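Local coordinates for aminoacyl-tRNA synthetase-interacting multifunctional protein p43 (Plasmodium vivax, PDB 6IPA) that probably binds tRNA through its C-terminal EMAP II-like domain, which contains an OB-fold tRNA-binding module, at residues A[40-52]-A[162-174]. Numbering follows the deposited sequence.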
ATOM      1  N   LEU A  40       2.926  -8.137 -17.725  1.00 47.73           N
ATOM      2  CA  LEU A  40       2.629  -6.773 -17.180  1.00 48.81           C
ATOM      3  C   LEU A  40       1.345  -6.737 -16.308  1.00 49.75           C
ATOM      4  O   LEU A  40       1.437  -6.310 -15.143  1.00 45.74           O
ATOM      5  CB  LEU A  40       2.543  -5.709 -18.259  1.00 49.08           C
ATOM      6  CG  LEU A  40       3.824  -5.043 -18.745  1.00 50.12           C
ATOM      7  CD1 LEU A  40       3.467  -3.992 -19.780  1.00 51.16           C
ATOM      8  CD2 LEU A  40       4.613  -4.417 -17.616  1.00 48.94           C
ATOM      9  N   ASP A  41       0.174  -7.147 -16.838  1.00 48.55           N
ATOM     10  CA  ASP A  41      -1.041  -7.328 -15.956  1.00 50.42           C
ATOM     11  C   ASP A  41      -0.924  -8.673 -15.229  1.00 51.09           C
ATOM     12  O   ASP A  41      -1.548  -9.663 -15.591  1.00 50.51           O
ATOM     13  CB  ASP A  41      -2.394  -7.209 -16.711  1.00 49.59           C
ATOM     14  CG  ASP A  41      -3.640  -7.478 -15.799  1.00 50.77           C
ATOM     15  OD1 ASP A  41      -3.490  -7.478 -14.552  1.00 47.54           O
ATOM     16  OD2 ASP A  41      -4.782  -7.703 -16.327  1.00 50.02           O
ATOM     17  N   ASP A  42      -0.099  -8.705 -14.204  1.00 49.75           N
ATOM     18  CA  ASP A  42       0.154  -9.951 -13.522  1.00 49.67           C
ATOM     19  C   ASP A  42       0.402  -9.538 -12.084  1.00 48.25           C
ATOM     20  O   ASP A  42       1.406  -8.893 -11.766  1.00 47.51           O
ATOM     21  CB  ASP A  42       1.355 -10.652 -14.159  1.00 49.77           C
ATOM     22  CG  ASP A  42       1.845 -11.847 -13.372  1.00 52.82           C
ATOM     23  OD1 ASP A  42       1.123 -12.354 -12.467  1.00 52.70           O
ATOM     24  OD2 ASP A  42       2.984 -12.280 -13.671  1.00 54.47           O
ATOM     25  N   ILE A  43      -0.521  -9.904 -11.215  1.00 45.65           N
ATOM     26  CA  ILE A  43      -0.463  -9.398  -9.876  1.00 46.59           C
ATOM     27  C   ILE A  43       0.578 -10.114  -9.023  1.00 45.45           C
ATOM     28  O   ILE A  43       0.981  -9.606  -7.980  1.00 46.21           O
ATOM     29  CB  ILE A  43      -1.850  -9.385  -9.234  1.00 48.40           C
ATOM     30  CG1 ILE A  43      -1.780  -8.706  -7.871  1.00 49.93           C
ATOM     31  CG2 ILE A  43      -2.412 -10.796  -9.111  1.00 49.65           C
ATOM     32  CD1 ILE A  43      -3.114  -8.366  -7.294  1.00 50.26           C
ATOM     33  N   THR A  44       1.068 -11.260  -9.481  1.00 45.16           N
ATOM     34  CA  THR A  44       2.115 -11.980  -8.746  1.00 43.65           C
ATOM     35  C   THR A  44       3.391 -11.132  -8.676  1.00 41.78           C
ATOM     36  O   THR A  44       4.264 -11.358  -7.847  1.00 41.93           O
ATOM     37  CB  THR A  44       2.388 -13.340  -9.403  1.00 44.16           C
ATOM     38  OG1 THR A  44       2.884 -13.136 -10.728  1.00 46.58           O
ATOM     39  CG2 THR A  44       1.100 -14.175  -9.466  1.00 43.49           C
ATOM     40  N   ARG A  45       3.459 -10.124  -9.541  1.00 40.54           N
ATOM     41  CA  ARG A  45       4.661  -9.325  -9.715  1.00 40.04           C
ATOM     42  C   ARG A  45       4.786  -8.200  -8.710  1.00 39.74           C
ATOM     43  O   ARG A  45       5.875  -7.691  -8.504  1.00 39.13           O
ATOM     44  CB  ARG A  45       4.723  -8.752 -11.129  1.00 39.34           C
ATOM     45  CG  ARG A  45       5.069  -9.796 -12.163  1.00 39.37           C
ATOM     46  CD  ARG A  45       5.122  -9.270 -13.592  1.00 38.27           C
ATOM     47  NE  ARG A  45       6.335  -8.519 -13.771  1.00 38.80           N
ATOM     48  CZ  ARG A  45       6.662  -7.857 -14.875  1.00 39.82           C
ATOM     49  NH1 ARG A  45       5.863  -7.863 -15.970  1.00 40.16           N
ATOM     50  NH2 ARG A  45       7.801  -7.182 -14.883  1.00 39.35           N
ATOM     51  N   LEU A  46       3.663  -7.832  -8.090  1.00 39.25           N
ATOM     52  CA  LEU A  46       3.641  -6.916  -6.970  1.00 37.03           C
ATOM     53  C   LEU A  46       3.944  -7.635  -5.686  1.00 34.83           C
ATOM     54  O   LEU A  46       3.350  -8.641  -5.397  1.00 32.06           O
ATOM     55  CB  LEU A  46       2.250  -6.238  -6.814  1.00 36.87           C
ATOM     56  CG  LEU A  46       1.668  -5.573  -8.048  1.00 36.55           C
ATOM     57  CD1 LEU A  46       0.401  -4.839  -7.693  1.00 36.40           C
ATOM     58  CD2 LEU A  46       2.678  -4.649  -8.678  1.00 36.55           C
ATOM     59  N   ASN A  47       4.808  -7.017  -4.879  1.00 35.53           N
ATOM     60  CA  ASN A  47       5.054  -7.422  -3.460  1.00 34.28           C
ATOM     61  C   ASN A  47       4.394  -6.503  -2.531  1.00 35.18           C
ATOM     62  O   ASN A  47       5.007  -5.542  -2.161  1.00 37.31           O
ATOM     63  CB  ASN A  47       6.526  -7.305  -3.129  1.00 33.49           C
ATOM     64  CG  ASN A  47       6.870  -7.928  -1.835  1.00 33.03           C
ATOM     65  OD1 ASN A  47       6.209  -8.855  -1.369  1.00 33.25           O
ATOM     66  ND2 ASN A  47       7.950  -7.466  -1.253  1.00 33.16           N
ATOM     67  N   ILE A  48       3.149  -6.790  -2.157  1.00 37.09           N
ATOM     68  CA  ILE A  48       2.346  -5.997  -1.247  1.00 36.16           C
ATOM     69  C   ILE A  48       2.426  -6.571   0.171  1.00 36.37           C
ATOM     70  O   ILE A  48       2.000  -7.689   0.418  1.00 38.88           O
ATOM     71  CB  ILE A  48       0.874  -5.994  -1.714  1.00 37.52           C
ATOM     72  CG1 ILE A  48       0.729  -5.178  -3.007  1.00 37.65           C
ATOM     73  CG2 ILE A  48      -0.023  -5.371  -0.651  1.00 38.28           C
ATOM     74  CD1 ILE A  48      -0.576  -5.415  -3.746  1.00 37.91           C
ATOM     75  N   ILE A  49       2.951  -5.813   1.115  1.00 35.81           N
ATOM     76  CA  ILE A  49       3.206  -6.349   2.449  1.00 35.12           C
ATOM     77  C   ILE A  49       2.653  -5.432   3.557  1.00 36.13           C
ATOM     78  O   ILE A  49       2.503  -4.232   3.361  1.00 36.91           O
ATOM     79  CB  ILE A  49       4.695  -6.593   2.635  1.00 34.20           C
ATOM     80  CG1 ILE A  49       5.463  -5.325   2.415  1.00 33.81           C
ATOM     81  CG2 ILE A  49       5.203  -7.641   1.630  1.00 34.49           C
ATOM     82  CD1 ILE A  49       6.939  -5.473   2.700  1.00 34.62           C
ATOM     83  N   VAL A  50       2.359  -6.015   4.713  1.00 37.56           N
ATOM     84  CA  VAL A  50       1.833  -5.280   5.825  1.00 39.22           C
ATOM     85  C   VAL A  50       2.960  -4.652   6.603  1.00 39.14           C
ATOM     86  O   VAL A  50       3.958  -5.309   6.916  1.00 37.29           O
ATOM     87  CB  VAL A  50       1.011  -6.127   6.776  1.00 41.00           C
ATOM     88  CG1 VAL A  50       0.023  -6.987   6.008  1.00 41.93           C
ATOM     89  CG2 VAL A  50       1.895  -7.020   7.581  1.00 43.58           C
ATOM     90  N   GLY A  51       2.789  -3.368   6.876  1.00 38.45           N
ATOM     91  CA  GLY A  51       3.653  -2.667   7.805  1.00 41.32           C
ATOM     92  C   GLY A  51       2.893  -1.967   8.927  1.00 40.69           C
ATOM     93  O   GLY A  51       1.693  -1.727   8.846  1.00 43.65           O
ATOM     94  N   TYR A  52       3.618  -1.657   9.981  1.00 41.23           N
ATOM     95  CA  TYR A  52       3.120  -0.875  11.130  1.00 39.20           C
ATOM     96  C   TYR A  52       3.684   0.509  11.003  1.00 39.08           C
ATOM     97  O   TYR A  52       4.911   0.670  10.961  1.00 35.34           O
ATOM     98  CB  TYR A  52       3.678  -1.451  12.413  1.00 40.01           C
ATOM     99  CG  TYR A  52       3.145  -0.831  13.674  1.00 42.02           C
ATOM    100  CD1 TYR A  52       1.779  -0.763  13.910  1.00 43.53           C
ATOM    101  CD2 TYR A  52       4.006  -0.348  14.662  1.00 43.14           C
ATOM    102  CE1 TYR A  52       1.280  -0.208  15.079  1.00 43.98           C
ATOM    103  CE2 TYR A  52       3.521   0.174  15.841  1.00 43.21           C
ATOM    104  CZ  TYR A  52       2.151   0.248  16.041  1.00 43.59           C
ATOM    105  OH  TYR A  52       1.615   0.807  17.170  1.00 43.63           O
ATOM    106  N   GLU A 162       5.042   3.412 -17.326  1.00 66.87           N
ATOM    107  CA  GLU A 162       4.541   2.589 -18.430  1.00 71.15           C
ATOM    108  C   GLU A 162       5.088   1.164 -18.451  1.00 68.04           C
ATOM    109  O   GLU A 162       4.465   0.282 -19.034  1.00 74.74           O
ATOM    110  CB  GLU A 162       4.826   3.269 -19.785  1.00 76.32           C
ATOM    111  CG  GLU A 162       4.033   4.552 -20.023  1.00 78.42           C
ATOM    112  CD  GLU A 162       4.437   5.268 -21.301  1.00 84.99           C
ATOM    113  OE1 GLU A 162       4.508   4.636 -22.382  1.00 86.14           O
ATOM    114  OE2 GLU A 162       4.686   6.488 -21.229  1.00 92.67           O
ATOM    115  N   LYS A 163       6.242   0.935 -17.832  1.00 65.23           N
ATOM    116  CA  LYS A 163       6.842  -0.398 -17.776  1.00 63.02           C
ATOM    117  C   LYS A 163       6.756  -1.017 -16.386  1.00 62.53           C
ATOM    118  O   LYS A 163       7.488  -1.956 -16.083  1.00 61.96           O
ATOM    119  CB  LYS A 163       8.285  -0.324 -18.219  1.00 63.76           C
ATOM    120  CG  LYS A 163       8.393   0.257 -19.610  1.00 68.73           C
ATOM    121  CD  LYS A 163       9.665  -0.163 -20.336  1.00 72.22           C
ATOM    122  CE  LYS A 163       9.674   0.430 -21.746  1.00 72.51           C
ATOM    123  NZ  LYS A 163      11.041   0.411 -22.328  1.00 74.06           N
ATOM    124  N   ASN A 164       5.848  -0.492 -15.555  1.00 59.05           N
ATOM    125  CA  ASN A 164       5.668  -0.925 -14.182  1.00 53.95           C
ATOM    126  C   ASN A 164       4.321  -1.619 -14.095  1.00 53.21           C
ATOM    127  O   ASN A 164       3.277  -0.976 -14.253  1.00 54.29           O
ATOM    128  CB  ASN A 164       5.711   0.296 -13.247  1.00 52.69           C
ATOM    129  CG  ASN A 164       5.534  -0.068 -11.771  1.00 50.50           C
ATOM    130  OD1 ASN A 164       4.900  -1.066 -11.415  1.00 45.06           O
ATOM    131  ND2 ASN A 164       6.120   0.747 -10.905  1.00 48.51           N
ATOM    132  N   PRO A 165       4.329  -2.939 -13.854  1.00 51.06           N
ATOM    133  CA  PRO A 165       3.107  -3.684 -13.710  1.00 50.66           C
ATOM    134  C   PRO A 165       2.029  -2.960 -12.932  1.00 50.86           C
ATOM    135  O   PRO A 165       0.870  -2.942 -13.369  1.00 55.84           O
ATOM    136  CB  PRO A 165       3.562  -4.906 -12.952  1.00 51.35           C
ATOM    137  CG  PRO A 165       4.898  -5.180 -13.545  1.00 53.62           C
ATOM    138  CD  PRO A 165       5.498  -3.826 -13.781  1.00 52.37           C
ATOM    139  N   PHE A 166       2.393  -2.352 -11.809  1.00 47.83           N
ATOM    140  CA  PHE A 166       1.393  -1.727 -10.955  1.00 45.80           C
ATOM    141  C   PHE A 166       0.332  -0.873 -11.692  1.00 45.04           C
ATOM    142  O   PHE A 166      -0.871  -1.050 -11.456  1.00 43.27           O
ATOM    143  CB  PHE A 166       2.014  -0.893  -9.843  1.00 43.66           C
ATOM    144  CG  PHE A 166       0.967  -0.232  -8.988  1.00 43.07           C
ATOM    145  CD1 PHE A 166       0.391  -0.913  -7.945  1.00 41.51           C
ATOM    146  CD2 PHE A 166       0.482   1.026  -9.314  1.00 41.97           C
ATOM    147  CE1 PHE A 166      -0.611  -0.334  -7.194  1.00 42.33           C
ATOM    148  CE2 PHE A 166      -0.509   1.609  -8.572  1.00 40.76           C
ATOM    149  CZ  PHE A 166      -1.075   0.920  -7.524  1.00 41.76           C
ATOM    150  N   PHE A 167       0.775   0.007 -12.587  1.00 45.32           N
ATOM    151  CA  PHE A 167      -0.122   0.948 -13.266  1.00 48.71           C
ATOM    152  C   PHE A 167      -0.979   0.273 -14.332  1.00 50.44           C
ATOM    153  O   PHE A 167      -2.006   0.839 -14.752  1.00 49.17           O
ATOM    154  CB  PHE A 167       0.643   2.107 -13.915  1.00 51.62           C
ATOM    155  CG  PHE A 167       1.522   2.844 -12.971  1.00 52.49           C
ATOM    156  CD1 PHE A 167       1.012   3.859 -12.186  1.00 54.40           C
ATOM    157  CD2 PHE A 167       2.848   2.478 -12.814  1.00 53.73           C
ATOM    158  CE1 PHE A 167       1.819   4.521 -11.267  1.00 55.54           C
ATOM    159  CE2 PHE A 167       3.668   3.152 -11.912  1.00 56.09           C
ATOM    160  CZ  PHE A 167       3.150   4.173 -11.136  1.00 55.59           C
ATOM    161  N   HIS A 168      -0.564  -0.916 -14.764  1.00 49.33           N
ATOM    162  CA  HIS A 168      -1.334  -1.691 -15.725  1.00 50.34           C
ATOM    163  C   HIS A 168      -2.361  -2.519 -14.986  1.00 48.94           C
ATOM    164  O   HIS A 168      -3.456  -2.794 -15.474  1.00 48.77           O
ATOM    165  CB  HIS A 168      -0.402  -2.617 -16.516  1.00 53.79           C
ATOM    166  CG  HIS A 168       0.380  -1.929 -17.596  1.00 54.84           C
ATOM    167  ND1 HIS A 168      -0.074  -1.837 -18.902  1.00 59.82           N
ATOM    168  CD2 HIS A 168       1.592  -1.327 -17.576  1.00 55.95           C
ATOM    169  CE1 HIS A 168       0.828  -1.207 -19.638  1.00 58.66           C
ATOM    170  NE2 HIS A 168       1.849  -0.885 -18.857  1.00 57.84           N
ATOM    171  N   ILE A 169      -1.968  -2.936 -13.794  1.00 47.47           N
ATOM    172  CA  ILE A 169      -2.807  -3.725 -12.921  1.00 45.35           C
ATOM    173  C   ILE A 169      -3.870  -2.844 -12.229  1.00 45.87           C
ATOM    174  O   ILE A 169      -5.031  -3.269 -12.051  1.00 45.07           O
ATOM    175  CB  ILE A 169      -1.918  -4.366 -11.839  1.00 45.20           C
ATOM    176  CG1 ILE A 169      -0.943  -5.389 -12.481  1.00 45.62           C
ATOM    177  CG2 ILE A 169      -2.772  -5.000 -10.769  1.00 44.91           C
ATOM    178  CD1 ILE A 169       0.273  -5.784 -11.641  1.00 44.94           C
ATOM    179  N   GLN A 170      -3.448  -1.625 -11.858  1.00 43.78           N
ATOM    180  CA  GLN A 170      -4.228  -0.697 -11.052  1.00 43.71           C
ATOM    181  C   GLN A 170      -5.696  -0.609 -11.431  1.00 42.33           C
ATOM    182  O   GLN A 170      -6.548  -0.765 -10.562  1.00 43.17           O
ATOM    183  CB  GLN A 170      -3.572   0.693 -11.062  1.00 45.32           C
ATOM    184  CG  GLN A 170      -4.293   1.731 -10.233  1.00 45.52           C
ATOM    185  CD  GLN A 170      -3.429   2.925  -9.894  1.00 45.63           C
ATOM    186  OE1 GLN A 170      -2.663   3.422 -10.725  1.00 45.63           O
ATOM    187  NE2 GLN A 170      -3.554   3.400  -8.657  1.00 44.24           N
ATOM    188  N   PRO A 171      -6.018  -0.464 -12.727  1.00 42.21           N
ATOM    189  CA  PRO A 171      -7.458  -0.333 -13.093  1.00 41.52           C
ATOM    190  C   PRO A 171      -8.340  -1.491 -12.676  1.00 40.89           C
ATOM    191  O   PRO A 171      -9.539  -1.359 -12.650  1.00 42.16           O
ATOM    192  CB  PRO A 171      -7.431  -0.228 -14.618  1.00 42.11           C
ATOM    193  CG  PRO A 171      -6.019   0.154 -14.955  1.00 43.08           C
ATOM    194  CD  PRO A 171      -5.168  -0.542 -13.926  1.00 42.24           C
ATOM    195  N   HIS A 172      -7.749  -2.633 -12.364  1.00 41.22           N
ATOM    196  CA  HIS A 172      -8.490  -3.778 -11.926  1.00 40.50           C
ATOM    197  C   HIS A 172      -8.437  -3.933 -10.426  1.00 39.80           C
ATOM    198  O   HIS A 172      -9.007  -4.877  -9.905  1.00 37.99           O
ATOM    199  CB  HIS A 172      -7.874  -5.025 -12.569  1.00 43.76           C
ATOM    200  CG  HIS A 172      -7.794  -4.963 -14.061  1.00 44.56           C
ATOM    201  ND1 HIS A 172      -8.916  -4.925 -14.867  1.00 45.65           N
ATOM    202  CD2 HIS A 172      -6.729  -4.940 -14.896  1.00 46.82           C
ATOM    203  CE1 HIS A 172      -8.544  -4.868 -16.133  1.00 47.74           C
ATOM    204  NE2 HIS A 172      -7.223  -4.864 -16.179  1.00 48.56           N
ATOM    205  N   LEU A 173      -7.745  -3.019  -9.728  1.00 40.46           N
ATOM    206  CA  LEU A 173      -7.729  -2.993  -8.238  1.00 40.52           C
ATOM    207  C   LEU A 173      -8.864  -2.145  -7.579  1.00 40.05           C
ATOM    208  O   LEU A 173      -8.796  -0.891  -7.541  1.00 36.57           O
ATOM    209  CB  LEU A 173      -6.358  -2.489  -7.740  1.00 41.03           C
ATOM    210  CG  LEU A 173      -5.110  -3.306  -8.092  1.00 39.88           C
ATOM    211  CD1 LEU A 173      -3.900  -2.655  -7.479  1.00 39.71           C
ATOM    212  CD2 LEU A 173      -5.180  -4.720  -7.610  1.00 39.95           C
ATOM    213  N   LEU A 174      -9.856  -2.837  -6.999  1.00 39.93           N
ATOM    214  CA  LEU A 174     -11.080  -2.206  -6.497  1.00 41.44           C
ATOM    215  C   LEU A 174     -11.432  -2.678  -5.097  1.00 43.17           C
ATOM    216  O   LEU A 174     -11.066  -3.795  -4.680  1.00 44.10           O
ATOM    217  CB  LEU A 174     -12.287  -2.527  -7.414  1.00 41.85           C
ATOM    218  CG  LEU A 174     -12.181  -2.109  -8.898  1.00 42.35           C
ATOM    219  CD1 LEU A 174     -13.418  -2.577  -9.646  1.00 42.51           C
ATOM    220  CD2 LEU A 174     -11.993  -0.594  -9.076  1.00 41.82           C
TER
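Two backbone amides, His-168 N and Ile-169 N, converge on Pro-165 O, and the short helix 165-169 built this way carries most of the surface that residues 40-46 cover. That chain leads into strand 48-58 of the OB-fold tRNA-binding module, so the contact joins the entry to this strand with the short helix 165-169, more than 100 residues later in the same EMAP II-like domain. Asn-164 is the N-cap: its OD1 accepts from Phe-166 N at 2.8 Å.

Across the contact the evidence is for packing. CG of Pro-165 stands over the centre of one guanidinium face of Arg-45, 3.5 Å above the plane; a bend at chi3 (75°) turns the guanidinium so that this face lies against the proline, and a salt bridge to Asp-154 holds the same group. Leu-40 CD1 makes a CH-pi contact with the face of the His-168 ring, 3.8 Å from the centroid and 19° off the normal. The ring is fixed in turn by a bond from NE2 to Glu-162 O, which lies almost in the ring plane.

Further along, Leu-46 and Ile-169 meet tip to tip, CG to CD1 at 3.9 Å, while the Leu-46 and Phe-166 side chains cross at about a right angle, CD1 of Leu-46 lying 3.9 Å from CD1 of Phe-166. Leu-101 of strand 97-101 packs against both Leu-46 and Phe-166. Asp-41 turns its carboxylate nearly parallel to the His-172 ring, the planes 12° apart, but its polar partners are Tyr-182 and Lys-183. Ile-169 CD1 also presses against backbone, reaching Asp-42 O at 3.3 Å.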